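Local coordinates for putative cytochrome P450 154A1 (PDB 1ODO), which binds iron protoporphyrin IX as a predominantly helical bacterial member of the cytochrome P450 family, here together with 4-phenyl-1H-imidazole, at residues Q161-G166 with D196-A201; P104-R109 with G154-V159; T31-L36 with P314-Y319. One frame throughout, in Å; residues are numbered along the deposited sequence.

Interaction 1 (Q161-G166 with D196-A201)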
loop_
_atom_site.group_PDB
_atom_site.type_symbol
_atom_site.label_atom_id
_atom_site.label_comp_id
_atom_site.label_asym_id
_atom_site.label_seq_id
_atom_site.Cartn_x
_atom_site.Cartn_y
_atom_site.Cartn_z
ATOM N N GLN A 161 14.177 -18.338 3.677
ATOM C CA GLN A 161 14.171 -18.368 2.221
ATOM C C GLN A 161 13.162 -19.359 1.635
ATOM O O GLN A 161 12.406 -19.015 0.728
ATOM C CB GLN A 161 15.565 -18.723 1.698
ATOM C CG GLN A 161 16.606 -17.624 1.840
ATOM C CD GLN A 161 16.256 -16.388 1.035
ATOM O OE1 GLN A 161 15.755 -16.486 -0.085
ATOM N NE2 GLN A 161 16.534 -15.215 1.597
ATOM N N ASP A 162 13.154 -20.582 2.157
ATOM C CA ASP A 162 12.247 -21.620 1.675
ATOM C C ASP A 162 10.763 -21.382 1.955
ATOM O O ASP A 162 9.920 -22.205 1.594
ATOM C CB ASP A 162 12.667 -22.983 2.243
ATOM C CG ASP A 162 12.395 -23.112 3.732
ATOM O OD1 ASP A 162 12.820 -22.228 4.505
ATOM O OD2 ASP A 162 11.757 -24.109 4.132
ATOM N N ARG A 163 10.441 -20.263 2.594
ATOM C CA ARG A 163 9.051 -19.952 2.902
ATOM C C ARG A 163 8.593 -18.646 2.264
ATOM O O ARG A 163 7.426 -18.276 2.370
ATOM C CB ARG A 163 8.857 -19.868 4.416
ATOM C CG ARG A 163 8.971 -21.206 5.124
ATOM C CD ARG A 163 8.809 -21.069 6.631
ATOM N NE ARG A 163 8.752 -22.379 7.274
ATOM C CZ ARG A 163 7.743 -23.233 7.136
ATOM N NH1 ARG A 163 6.701 -22.913 6.378
ATOM N NH2 ARG A 163 7.780 -24.412 7.740
ATOM N N ARG A 164 9.503 -17.959 1.584
ATOM C CA ARG A 164 9.166 -16.688 0.947
ATOM C C ARG A 164 8.216 -16.739 -0.249
ATOM O O ARG A 164 7.322 -15.897 -0.368
ATOM C CB ARG A 164 10.455 -15.955 0.566
ATOM C CG ARG A 164 11.303 -15.600 1.785
ATOM C CD ARG A 164 12.510 -14.746 1.442
ATOM N NE ARG A 164 13.244 -14.401 2.656
ATOM C CZ ARG A 164 14.284 -13.574 2.703
ATOM N NH1 ARG A 164 14.727 -12.989 1.598
ATOM N NH2 ARG A 164 14.884 -13.334 3.862
ATOM N N ASP A 165 8.392 -17.714 -1.132
ATOM C CA ASP A 165 7.517 -17.812 -2.296
ATOM C C ASP A 165 6.064 -18.098 -1.927
ATOM O O ASP A 165 5.142 -17.609 -2.580
ATOM C CB ASP A 165 8.015 -18.895 -3.260
ATOM C CG ASP A 165 9.288 -18.496 -3.982
ATOM O OD1 ASP A 165 9.346 -17.361 -4.506
ATOM O OD2 ASP A 165 10.229 -19.317 -4.034
ATOM N N GLY A 166 5.872 -18.887 -0.876
ATOM C CA GLY A 166 4.535 -19.239 -0.429
ATOM C C GLY A 166 3.553 -18.116 -0.138
ATOM O O GLY A 166 2.345 -18.317 -0.241
ATOM N N ASP A 196 0.851 -19.573 10.218
ATOM C CA ASP A 196 1.016 -20.434 11.385
ATOM C C ASP A 196 2.287 -21.263 11.245
ATOM O O ASP A 196 2.975 -21.529 12.229
ATOM C CB ASP A 196 -0.188 -21.363 11.557
ATOM C CG ASP A 196 -1.418 -20.631 12.046
ATOM O OD1 ASP A 196 -1.260 -19.575 12.692
ATOM O OD2 ASP A 196 -2.540 -21.114 11.799
ATOM N N GLN A 197 2.589 -21.671 10.016
ATOM C CA GLN A 197 3.779 -22.468 9.744
ATOM C C GLN A 197 5.029 -21.635 9.992
ATOM O O GLN A 197 6.033 -22.134 10.509
ATOM C CB GLN A 197 3.757 -22.969 8.298
ATOM C CG GLN A 197 2.809 -24.134 8.067
ATOM C CD GLN A 197 2.670 -24.485 6.600
ATOM O OE1 GLN A 197 3.610 -24.328 5.818
ATOM N NE2 GLN A 197 1.498 -24.976 6.219
ATOM N N LEU A 198 4.967 -20.362 9.612
ATOM C CA LEU A 198 6.097 -19.465 9.803
ATOM C C LEU A 198 6.354 -19.304 11.297
ATOM O O LEU A 198 7.497 -19.362 11.751
ATOM C CB LEU A 198 5.806 -18.095 9.182
ATOM C CG LEU A 198 6.831 -16.989 9.465
ATOM C CD1 LEU A 198 8.191 -17.393 8.931
ATOM C CD2 LEU A 198 6.371 -15.686 8.820
ATOM N N ILE A 199 5.279 -19.100 12.052
ATOM C CA ILE A 199 5.365 -18.926 13.499
ATOM C C ILE A 199 5.990 -20.155 14.149
ATOM O O ILE A 199 6.849 -20.038 15.029
ATOM C CB ILE A 199 3.961 -18.668 14.096
ATOM C CG1 ILE A 199 3.448 -17.306 13.613
ATOM C CG2 ILE A 199 4.011 -18.732 15.619
ATOM C CD1 ILE A 199 1.989 -17.018 13.955
ATOM N N ALA A 200 5.561 -21.332 13.705
ATOM C CA ALA A 200 6.083 -22.581 14.245
ATOM C C ALA A 200 7.577 -22.680 13.964
ATOM O O ALA A 200 8.360 -23.032 14.846
ATOM C CB ALA A 200 5.348 -23.769 13.626
ATOM N N ALA A 201 7.967 -22.349 12.737
ATOM C CA ALA A 201 9.367 -22.403 12.335
ATOM C C ALA A 201 10.239 -21.424 13.114
ATOM O O ALA A 201 11.346 -21.772 13.534
ATOM C CB ALA A 201 9.493 -22.134 10.843
HETATM O O HOH W 1 5.625 -26.615 7.240
#
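Arg-163 reaches across to Gln-197, Leu-198 and Ala-201, and its side chain supplies everything that its segment contributes to the contact. Its NH1 makes a weak hydrogen bond of 3.4 Å to OE1 of Gln-197, with a fairly straight N-H...O angle of 158°. The amide oxygen lies in the guanidinium plane at the edge, although the amide plane itself is turned 69° away. A water also sits at that edge, 3.1 Å from Arg-163 NH2, and donates a weak bond back to Gln-197 OE1, so two neighbouring nitrogens share one oxygen, one directly and one through solvent.

One flat side of the guanidinium lies over the backbone oxygen of Gln-197, 3.9 Å from CZ of Arg-163. This oxygen is already the acceptor for Ala-201 N one helical turn on, at 3.0 Å, and its partial negative charge probably favours the cation lying across it. Small Ala-201 lets the arginine come close to the helix, with its CB 3.7 Å from Arg-163 NE. The aliphatic part of the chain passes Leu-198, where Arg-163 CD is 4.4 Å from CD1.

Arginine suits this span because it is long: the chain runs extended from CG to NE, and a final twist about CD-NE sets the guanidinium against the other helix. The two segments run antiparallel, their axes at 168° and 11.3 Å apart, so side chains must bridge the gap. Helices 161-175 and 181-204, the F and G helices by P450 topology, thus meet near the start of one and the end of the other. Beneath them runs helix 229-244, where Ile-240 receives the buried Leu-198, Arg-233 pairs with Asp-196, and Tyr-244 OH bonds Arg-164 O.

Interaction 2 (P104-R109 with G154-V159)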
loop_
_atom_site.group_PDB
_atom_site.type_symbol
_atom_site.label_atom_id
_atom_site.label_comp_id
_atom_site.label_asym_id
_atom_site.label_seq_id
_atom_site.Cartn_x
_atom_site.Cartn_y
_atom_site.Cartn_z
ATOM N N PRO A 104 9.630 0.246 16.514
ATOM C CA PRO A 104 11.093 0.227 16.616
ATOM C C PRO A 104 11.838 -0.219 15.362
ATOM O O PRO A 104 12.868 0.353 15.013
ATOM C CB PRO A 104 11.339 -0.707 17.798
ATOM C CG PRO A 104 10.177 -0.407 18.684
ATOM C CD PRO A 104 9.022 -0.383 17.701
ATOM N N ALA A 105 11.312 -1.231 14.682
ATOM C CA ALA A 105 11.947 -1.737 13.474
ATOM C C ALA A 105 11.866 -0.768 12.299
ATOM O O ALA A 105 12.508 -0.987 11.270
ATOM C CB ALA A 105 11.332 -3.078 13.086
ATOM N N PHE A 106 11.091 0.301 12.449
ATOM C CA PHE A 106 10.953 1.276 11.374
ATOM C C PHE A 106 11.341 2.692 11.769
ATOM O O PHE A 106 10.937 3.657 11.120
ATOM C CB PHE A 106 9.522 1.264 10.837
ATOM C CG PHE A 106 9.095 -0.069 10.303
ATOM C CD1 PHE A 106 8.650 -1.067 11.161
ATOM C CD2 PHE A 106 9.179 -0.343 8.943
ATOM C CE1 PHE A 106 8.296 -2.317 10.673
ATOM C CE2 PHE A 106 8.828 -1.591 8.443
ATOM C CZ PHE A 106 8.387 -2.582 9.307
ATOM N N SER A 107 12.126 2.821 12.831
ATOM C CA SER A 107 12.556 4.136 13.286
ATOM C C SER A 107 13.502 4.716 12.244
ATOM O O SER A 107 13.977 3.999 11.359
ATOM C CB SER A 107 13.286 4.029 14.620
ATOM O OG SER A 107 14.517 3.346 14.464
ATOM N N ALA A 108 13.779 6.011 12.358
ATOM C CA ALA A 108 14.670 6.689 11.427
ATOM C C ALA A 108 16.049 6.048 11.475
ATOM O O ALA A 108 16.657 5.785 10.437
ATOM C CB ALA A 108 14.767 8.166 11.778
ATOM N N ARG A 109 16.539 5.798 12.686
ATOM C CA ARG A 109 17.849 5.186 12.866
ATOM C C ARG A 109 17.907 3.775 12.283
ATOM O O ARG A 109 18.899 3.403 11.659
ATOM C CB ARG A 109 18.224 5.133 14.352
ATOM C CG ARG A 109 19.035 6.324 14.866
ATOM C CD ARG A 109 19.525 6.051 16.287
ATOM N NE ARG A 109 20.533 7.003 16.755
ATOM C CZ ARG A 109 20.293 8.276 17.056
ATOM N NH1 ARG A 109 19.068 8.771 16.941
ATOM N NH2 ARG A 109 21.281 9.054 17.480
ATOM N N GLY A 154 11.637 -9.779 3.939
ATOM C CA GLY A 154 12.101 -11.087 4.373
ATOM C C GLY A 154 13.257 -10.944 5.346
ATOM O O GLY A 154 13.347 -11.666 6.341
ATOM N N HIS A 155 14.145 -10.000 5.052
ATOM C CA HIS A 155 15.307 -9.740 5.890
ATOM C C HIS A 155 14.882 -9.118 7.216
ATOM O O HIS A 155 15.334 -9.531 8.282
ATOM C CB HIS A 155 16.272 -8.810 5.144
ATOM C CG HIS A 155 17.374 -8.261 5.995
ATOM N ND1 HIS A 155 17.251 -7.085 6.702
ATOM C CD2 HIS A 155 18.617 -8.727 6.253
ATOM C CE1 HIS A 155 18.374 -6.848 7.357
ATOM N NE2 HIS A 155 19.219 -7.830 7.101
ATOM N N LEU A 156 13.989 -8.139 7.146
ATOM C CA LEU A 156 13.501 -7.459 8.336
ATOM C C LEU A 156 12.656 -8.359 9.239
ATOM O O LEU A 156 12.843 -8.378 10.457
ATOM C CB LEU A 156 12.696 -6.225 7.917
ATOM C CG LEU A 156 12.226 -5.234 8.985
ATOM C CD1 LEU A 156 11.865 -3.917 8.307
ATOM C CD2 LEU A 156 11.036 -5.796 9.743
ATOM N N MET A 157 11.724 -9.099 8.649
ATOM C CA MET A 157 10.867 -9.986 9.432
ATOM C C MET A 157 11.523 -11.333 9.732
ATOM O O MET A 157 11.070 -12.066 10.611
ATOM C CB MET A 157 9.536 -10.220 8.705
ATOM C CG MET A 157 8.678 -8.969 8.521
ATOM S SD MET A 157 8.222 -8.151 10.072
ATOM C CE MET A 157 6.995 -9.297 10.730
ATOM N N GLY A 158 12.581 -11.657 9.000
ATOM C CA GLY A 158 13.270 -12.918 9.217
ATOM C C GLY A 158 12.533 -14.110 8.634
ATOM O O GLY A 158 12.426 -15.162 9.274
ATOM N N VAL A 159 12.019 -13.947 7.420
ATOM C CA VAL A 159 11.290 -15.020 6.754
ATOM C C VAL A 159 12.283 -15.969 6.087
ATOM O O VAL A 159 13.056 -15.564 5.217
ATOM C CB VAL A 159 10.334 -14.461 5.673
ATOM C CG1 VAL A 159 9.553 -15.603 5.025
ATOM C CG2 VAL A 159 9.384 -13.456 6.295
#
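Phe-106 and Leu-156 meet in the helical core of the P450 fold, where the bend leading into helix 108-131 packs against the last turn of helix 147-157. The close part is packing of apolar side chains, with no hydrogen bond across it. Leu-156 brings its two methyls to the CE2-CZ end of the phenyl ring: CD1 lies 3.8 Å from Phe-106 CE2, approaching obliquely, and CD2 is 4.2 Å from CZ. With CG anti to its own backbone N (chi1 -172°), the leucine branch is carried toward the bend, and the two side chains cross at about a right angle. The same CD2 methyl touches Ala-105 CB at 4.3 Å, a place where a small side chain lets the turn approach the helix.

A flat, bulky phenyl group serves here as a link to the cofactor, since Phe-106 also lines the haem pocket and packs on Met-239 and Leu-359. Leu-156 in turn rests on Met-114, Met-210 and Leu-359, so both partners are buried.

The outer side is looser and more exposed to solvent: Pro-104, Ala-108 and Arg-109 lie there, and Ser-107 starts the next helix as its N-cap, its OG accepting from Arg-110 N. After Met-157 the chain leaves helical angles at Gly-158, whose positive phi of 77° favours glycine; beyond it, Val-159 N turns back to bond Gly-154 O at 2.9 Å.

Interaction 3 (T31-L36 with P314-Y319). With HEM (protoporphyrin IX containing Fe), chain B.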
loop_
_atom_site.group_PDB
_atom_site.type_symbol
_atom_site.label_atom_id
_atom_site.label_comp_id
_atom_site.label_asym_id
_atom_site.label_seq_id
_atom_site.Cartn_x
_atom_site.Cartn_y
_atom_site.Cartn_z
ATOM N N THR A 31 -19.062 11.258 -0.771
ATOM C CA THR A 31 -20.114 10.597 -1.530
ATOM C C THR A 31 -20.395 9.214 -0.953
ATOM O O THR A 31 -19.471 8.491 -0.576
ATOM C CB THR A 31 -19.722 10.403 -3.018
ATOM O OG1 THR A 31 -19.479 11.674 -3.631
ATOM C CG2 THR A 31 -20.844 9.693 -3.769
ATOM N N TRP A 32 -21.673 8.859 -0.887
ATOM C CA TRP A 32 -22.098 7.562 -0.366
ATOM C C TRP A 32 -21.824 6.579 -1.509
ATOM O O TRP A 32 -22.372 6.724 -2.603
ATOM C CB TRP A 32 -23.597 7.617 -0.032
ATOM C CG TRP A 32 -24.165 6.421 0.694
ATOM C CD1 TRP A 32 -25.188 5.620 0.269
ATOM C CD2 TRP A 32 -23.804 5.948 1.999
ATOM N NE1 TRP A 32 -25.491 4.682 1.229
ATOM C CE2 TRP A 32 -24.657 4.860 2.301
ATOM C CE3 TRP A 32 -22.844 6.337 2.943
ATOM C CZ2 TRP A 32 -24.579 4.159 3.510
ATOM C CZ3 TRP A 32 -22.767 5.637 4.146
ATOM C CH2 TRP A 32 -23.632 4.561 4.417
ATOM N N VAL A 33 -20.961 5.597 -1.266
ATOM C CA VAL A 33 -20.629 4.616 -2.294
ATOM C C VAL A 33 -20.828 3.178 -1.829
ATOM O O VAL A 33 -21.089 2.915 -0.654
ATOM C CB VAL A 33 -19.150 4.760 -2.753
ATOM C CG1 VAL A 33 -18.881 6.177 -3.260
ATOM C CG2 VAL A 33 -18.212 4.427 -1.590
ATOM N N ASP A 34 -20.700 2.252 -2.771
ATOM C CA ASP A 34 -20.851 0.839 -2.475
ATOM C C ASP A 34 -19.508 0.174 -2.753
ATOM O O ASP A 34 -18.962 0.292 -3.851
ATOM C CB ASP A 34 -21.928 0.209 -3.361
ATOM C CG ASP A 34 -22.050 -1.285 -3.148
ATOM O OD1 ASP A 34 -23.066 -1.724 -2.570
ATOM O OD2 ASP A 34 -21.120 -2.018 -3.548
ATOM N N VAL A 35 -18.970 -0.504 -1.746
ATOM C CA VAL A 35 -17.688 -1.192 -1.877
ATOM C C VAL A 35 -17.968 -2.679 -1.693
ATOM O O VAL A 35 -18.035 -3.176 -0.569
ATOM C CB VAL A 35 -16.686 -0.716 -0.800
ATOM C CG1 VAL A 35 -15.340 -1.420 -0.979
ATOM C CG2 VAL A 35 -16.513 0.789 -0.891
ATOM N N LEU A 36 -18.158 -3.376 -2.808
ATOM C CA LEU A 36 -18.439 -4.806 -2.793
ATOM C C LEU A 36 -19.608 -5.182 -1.876
ATOM O O LEU A 36 -19.543 -6.167 -1.137
ATOM C CB LEU A 36 -17.178 -5.592 -2.408
ATOM C CG LEU A 36 -16.173 -5.800 -3.552
ATOM C CD1 LEU A 36 -15.508 -4.479 -3.923
ATOM C CD2 LEU A 36 -15.121 -6.815 -3.129
ATOM N N PRO A 314 -19.923 3.685 7.978
ATOM C CA PRO A 314 -18.532 3.552 7.529
ATOM C C PRO A 314 -17.998 4.751 6.765
ATOM O O PRO A 314 -18.752 5.504 6.146
ATOM C CB PRO A 314 -18.556 2.293 6.652
ATOM C CG PRO A 314 -19.823 1.585 7.055
ATOM C CD PRO A 314 -20.778 2.721 7.270
ATOM N N ILE A 315 -16.675 4.889 6.797
ATOM C CA ILE A 315 -15.973 5.978 6.127
ATOM C C ILE A 315 -14.815 5.384 5.334
ATOM O O ILE A 315 -13.953 4.709 5.897
ATOM C CB ILE A 315 -15.412 6.976 7.154
ATOM C CG1 ILE A 315 -16.566 7.630 7.914
ATOM C CG2 ILE A 315 -14.536 8.018 6.455
ATOM C CD1 ILE A 315 -16.129 8.450 9.116
ATOM N N LEU A 316 -14.808 5.633 4.031
ATOM C CA LEU A 316 -13.763 5.127 3.147
ATOM C C LEU A 316 -12.832 6.250 2.693
ATOM O O LEU A 316 -13.247 7.146 1.965
ATOM C CB LEU A 316 -14.398 4.476 1.915
ATOM C CG LEU A 316 -13.443 3.851 0.893
ATOM C CD1 LEU A 316 -12.920 2.515 1.422
ATOM C CD2 LEU A 316 -14.187 3.651 -0.423
ATOM N N ALA A 317 -11.577 6.203 3.118
ATOM C CA ALA A 317 -10.621 7.235 2.730
ATOM C C ALA A 317 -10.198 6.975 1.287
ATOM O O ALA A 317 -9.591 5.945 0.993
ATOM C CB ALA A 317 -9.406 7.203 3.654
ATOM N N SER A 318 -10.537 7.899 0.392
ATOM C CA SER A 318 -10.193 7.770 -1.026
ATOM C C SER A 318 -8.985 8.657 -1.327
ATOM O O SER A 318 -9.103 9.741 -1.902
ATOM C CB SER A 318 -11.401 8.161 -1.884
ATOM O OG SER A 318 -12.457 7.227 -1.698
ATOM N N TYR A 319 -7.819 8.160 -0.926
ATOM C CA TYR A 319 -6.540 8.842 -1.095
ATOM C C TYR A 319 -6.105 9.264 -2.489
ATOM O O TYR A 319 -5.627 10.388 -2.675
ATOM C CB TYR A 319 -5.447 7.980 -0.465
ATOM C CG TYR A 319 -5.611 7.810 1.028
ATOM C CD1 TYR A 319 -5.334 6.591 1.643
ATOM C CD2 TYR A 319 -6.007 8.879 1.831
ATOM C CE1 TYR A 319 -5.444 6.441 3.025
ATOM C CE2 TYR A 319 -6.118 8.741 3.216
ATOM C CZ TYR A 319 -5.832 7.517 3.802
ATOM O OH TYR A 319 -5.933 7.374 5.168
HETATM C CHA HEM B . -0.730 1.475 6.936
HETATM C CHB HEM B . 3.353 -1.078 6.983
HETATM C CHC HEM B . 4.290 0.323 2.458
HETATM C CHD HEM B . 0.201 2.846 2.421
HETATM C C1A HEM B . 0.294 0.670 7.372
HETATM C C2A HEM B . 0.398 0.042 8.685
HETATM C C3A HEM B . 1.532 -0.674 8.697
HETATM C C4A HEM B . 2.176 -0.513 7.401
HETATM C CMA HEM B . 2.093 -1.531 9.845
HETATM C CAA HEM B . -0.643 0.205 9.813
HETATM C CBA HEM B . -0.385 1.496 10.611
HETATM C CGA HEM B . -1.365 1.773 11.750
HETATM O O1A HEM B . -2.580 1.423 11.539
HETATM O O2A HEM B . -0.939 2.310 12.770
HETATM C C1B HEM B . 3.961 -0.932 5.764
HETATM C C2B HEM B . 5.209 -1.573 5.390
HETATM C C3B HEM B . 5.481 -1.181 4.112
HETATM C C4B HEM B . 4.412 -0.303 3.691
HETATM C CMB HEM B . 6.025 -2.510 6.304
HETATM C CAB HEM B . 6.676 -1.560 3.216
HETATM C CBB HEM B . 8.036 -1.051 3.721
HETATM C C1C HEM B . 3.249 1.149 2.057
HETATM C C2C HEM B . 3.161 1.779 0.731
HETATM C C3C HEM B . 2.008 2.485 0.716
HETATM C C4C HEM B . 1.391 2.304 2.014
HETATM C CMC HEM B . 4.240 1.596 -0.382
HETATM C CAC HEM B . 1.357 3.348 -0.398
HETATM C CBC HEM B . 2.267 4.344 -1.126
HETATM C C1D HEM B . -0.420 2.700 3.630
HETATM C C2D HEM B . -1.688 3.283 4.002
HETATM C C3D HEM B . -1.959 2.891 5.269
HETATM C C4D HEM B . -0.848 2.073 5.697
HETATM C CMD HEM B . -2.548 4.168 3.077
HETATM C CAD HEM B . -3.224 3.235 6.071
HETATM C CBD HEM B . -3.404 4.680 6.546
HETATM C CGD HEM B . -4.748 4.747 7.242
HETATM O O1D HEM B . -5.672 5.359 6.692
HETATM O O2D HEM B . -4.844 4.128 8.326
HETATM N NA HEM B . 1.391 0.321 6.620
HETATM N NB HEM B . 3.488 -0.165 4.704
HETATM N NC HEM B . 2.160 1.491 2.821
HETATM N ND HEM B . 0.092 1.947 4.683
HETATM FE FE HEM B . 1.775 0.918 4.711
#
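Val-33 and Val-35 face Leu-316 in the mixed beta sheet of the P450 fold. Strand 38-43 lies between their strands in the sheet order, and the two segments run at 89° to one another, their axes 8.8 Å apart at the closest. No backbone bond joins them directly, and side chains make the contact.

The apolar packing centres on one methyl group. Leu-316 CD2 lies 3.7 Å from Val-35 CG2 and 4.3 Å from Val-33 CG2, so one leucine branch meets two valines separated by one residue, and so on the same side of the strand. A trans first torsion of Leu-316 (chi1 -178°) puts its branch on the valine side. Beta-branched valine suits an extended strand and offers short, stiff walls; leucine has the extra reach. A second, looser touch joins Trp-32 to Pro-314: the indole starts away from the other segment, yet its CH2 arrives 4.4 Å from CD of the proline. Trp-41 meets that indole edge-to-face.

Among the polar groups, Ser-318, small enough for a buried site, has its hydroxyl bonded to Ser-42 OG and His-291 ND1.

The remaining interaction is with haem. Tyr-319 packs beside the porphyrin, its CE1 3.7 Å from the methyl CMD, while Ala-317 CB lies over one face of the tyrosine ring, offset toward its rim. A tyrosine combines this apolar surface with a hydroxyl at its far end. His-95, Arg-99, Arg-295 and His-352 also hydrogen-bond the cofactor; the tyrosine adds a donor whose acceptor lies in the plane of its ring, OH to propionate O1D at 2.5 Å.

Interactions 1 and 2 are neighbours, with centres 17 Å apart, and follow one another along the chain: the helix ending in 154-159 is succeeded by the one starting at 161. A probable hydrogen bond of 2.8 Å from Arg-164 NE to Val-159 O ties them together. Interaction 3 is remote, its centre about 35 Å from that of interaction 1 and 32 Å from that of interaction 2, and it brings together segments that flank both in sequence. Haem connects interactions 2 and 3, which lie on opposite sides of the chain's centre: Phe-106 touches it and Tyr-319 bonds a propionate. Interaction 1 stands back, with the Leu-198 side chain about 13 Å from haem.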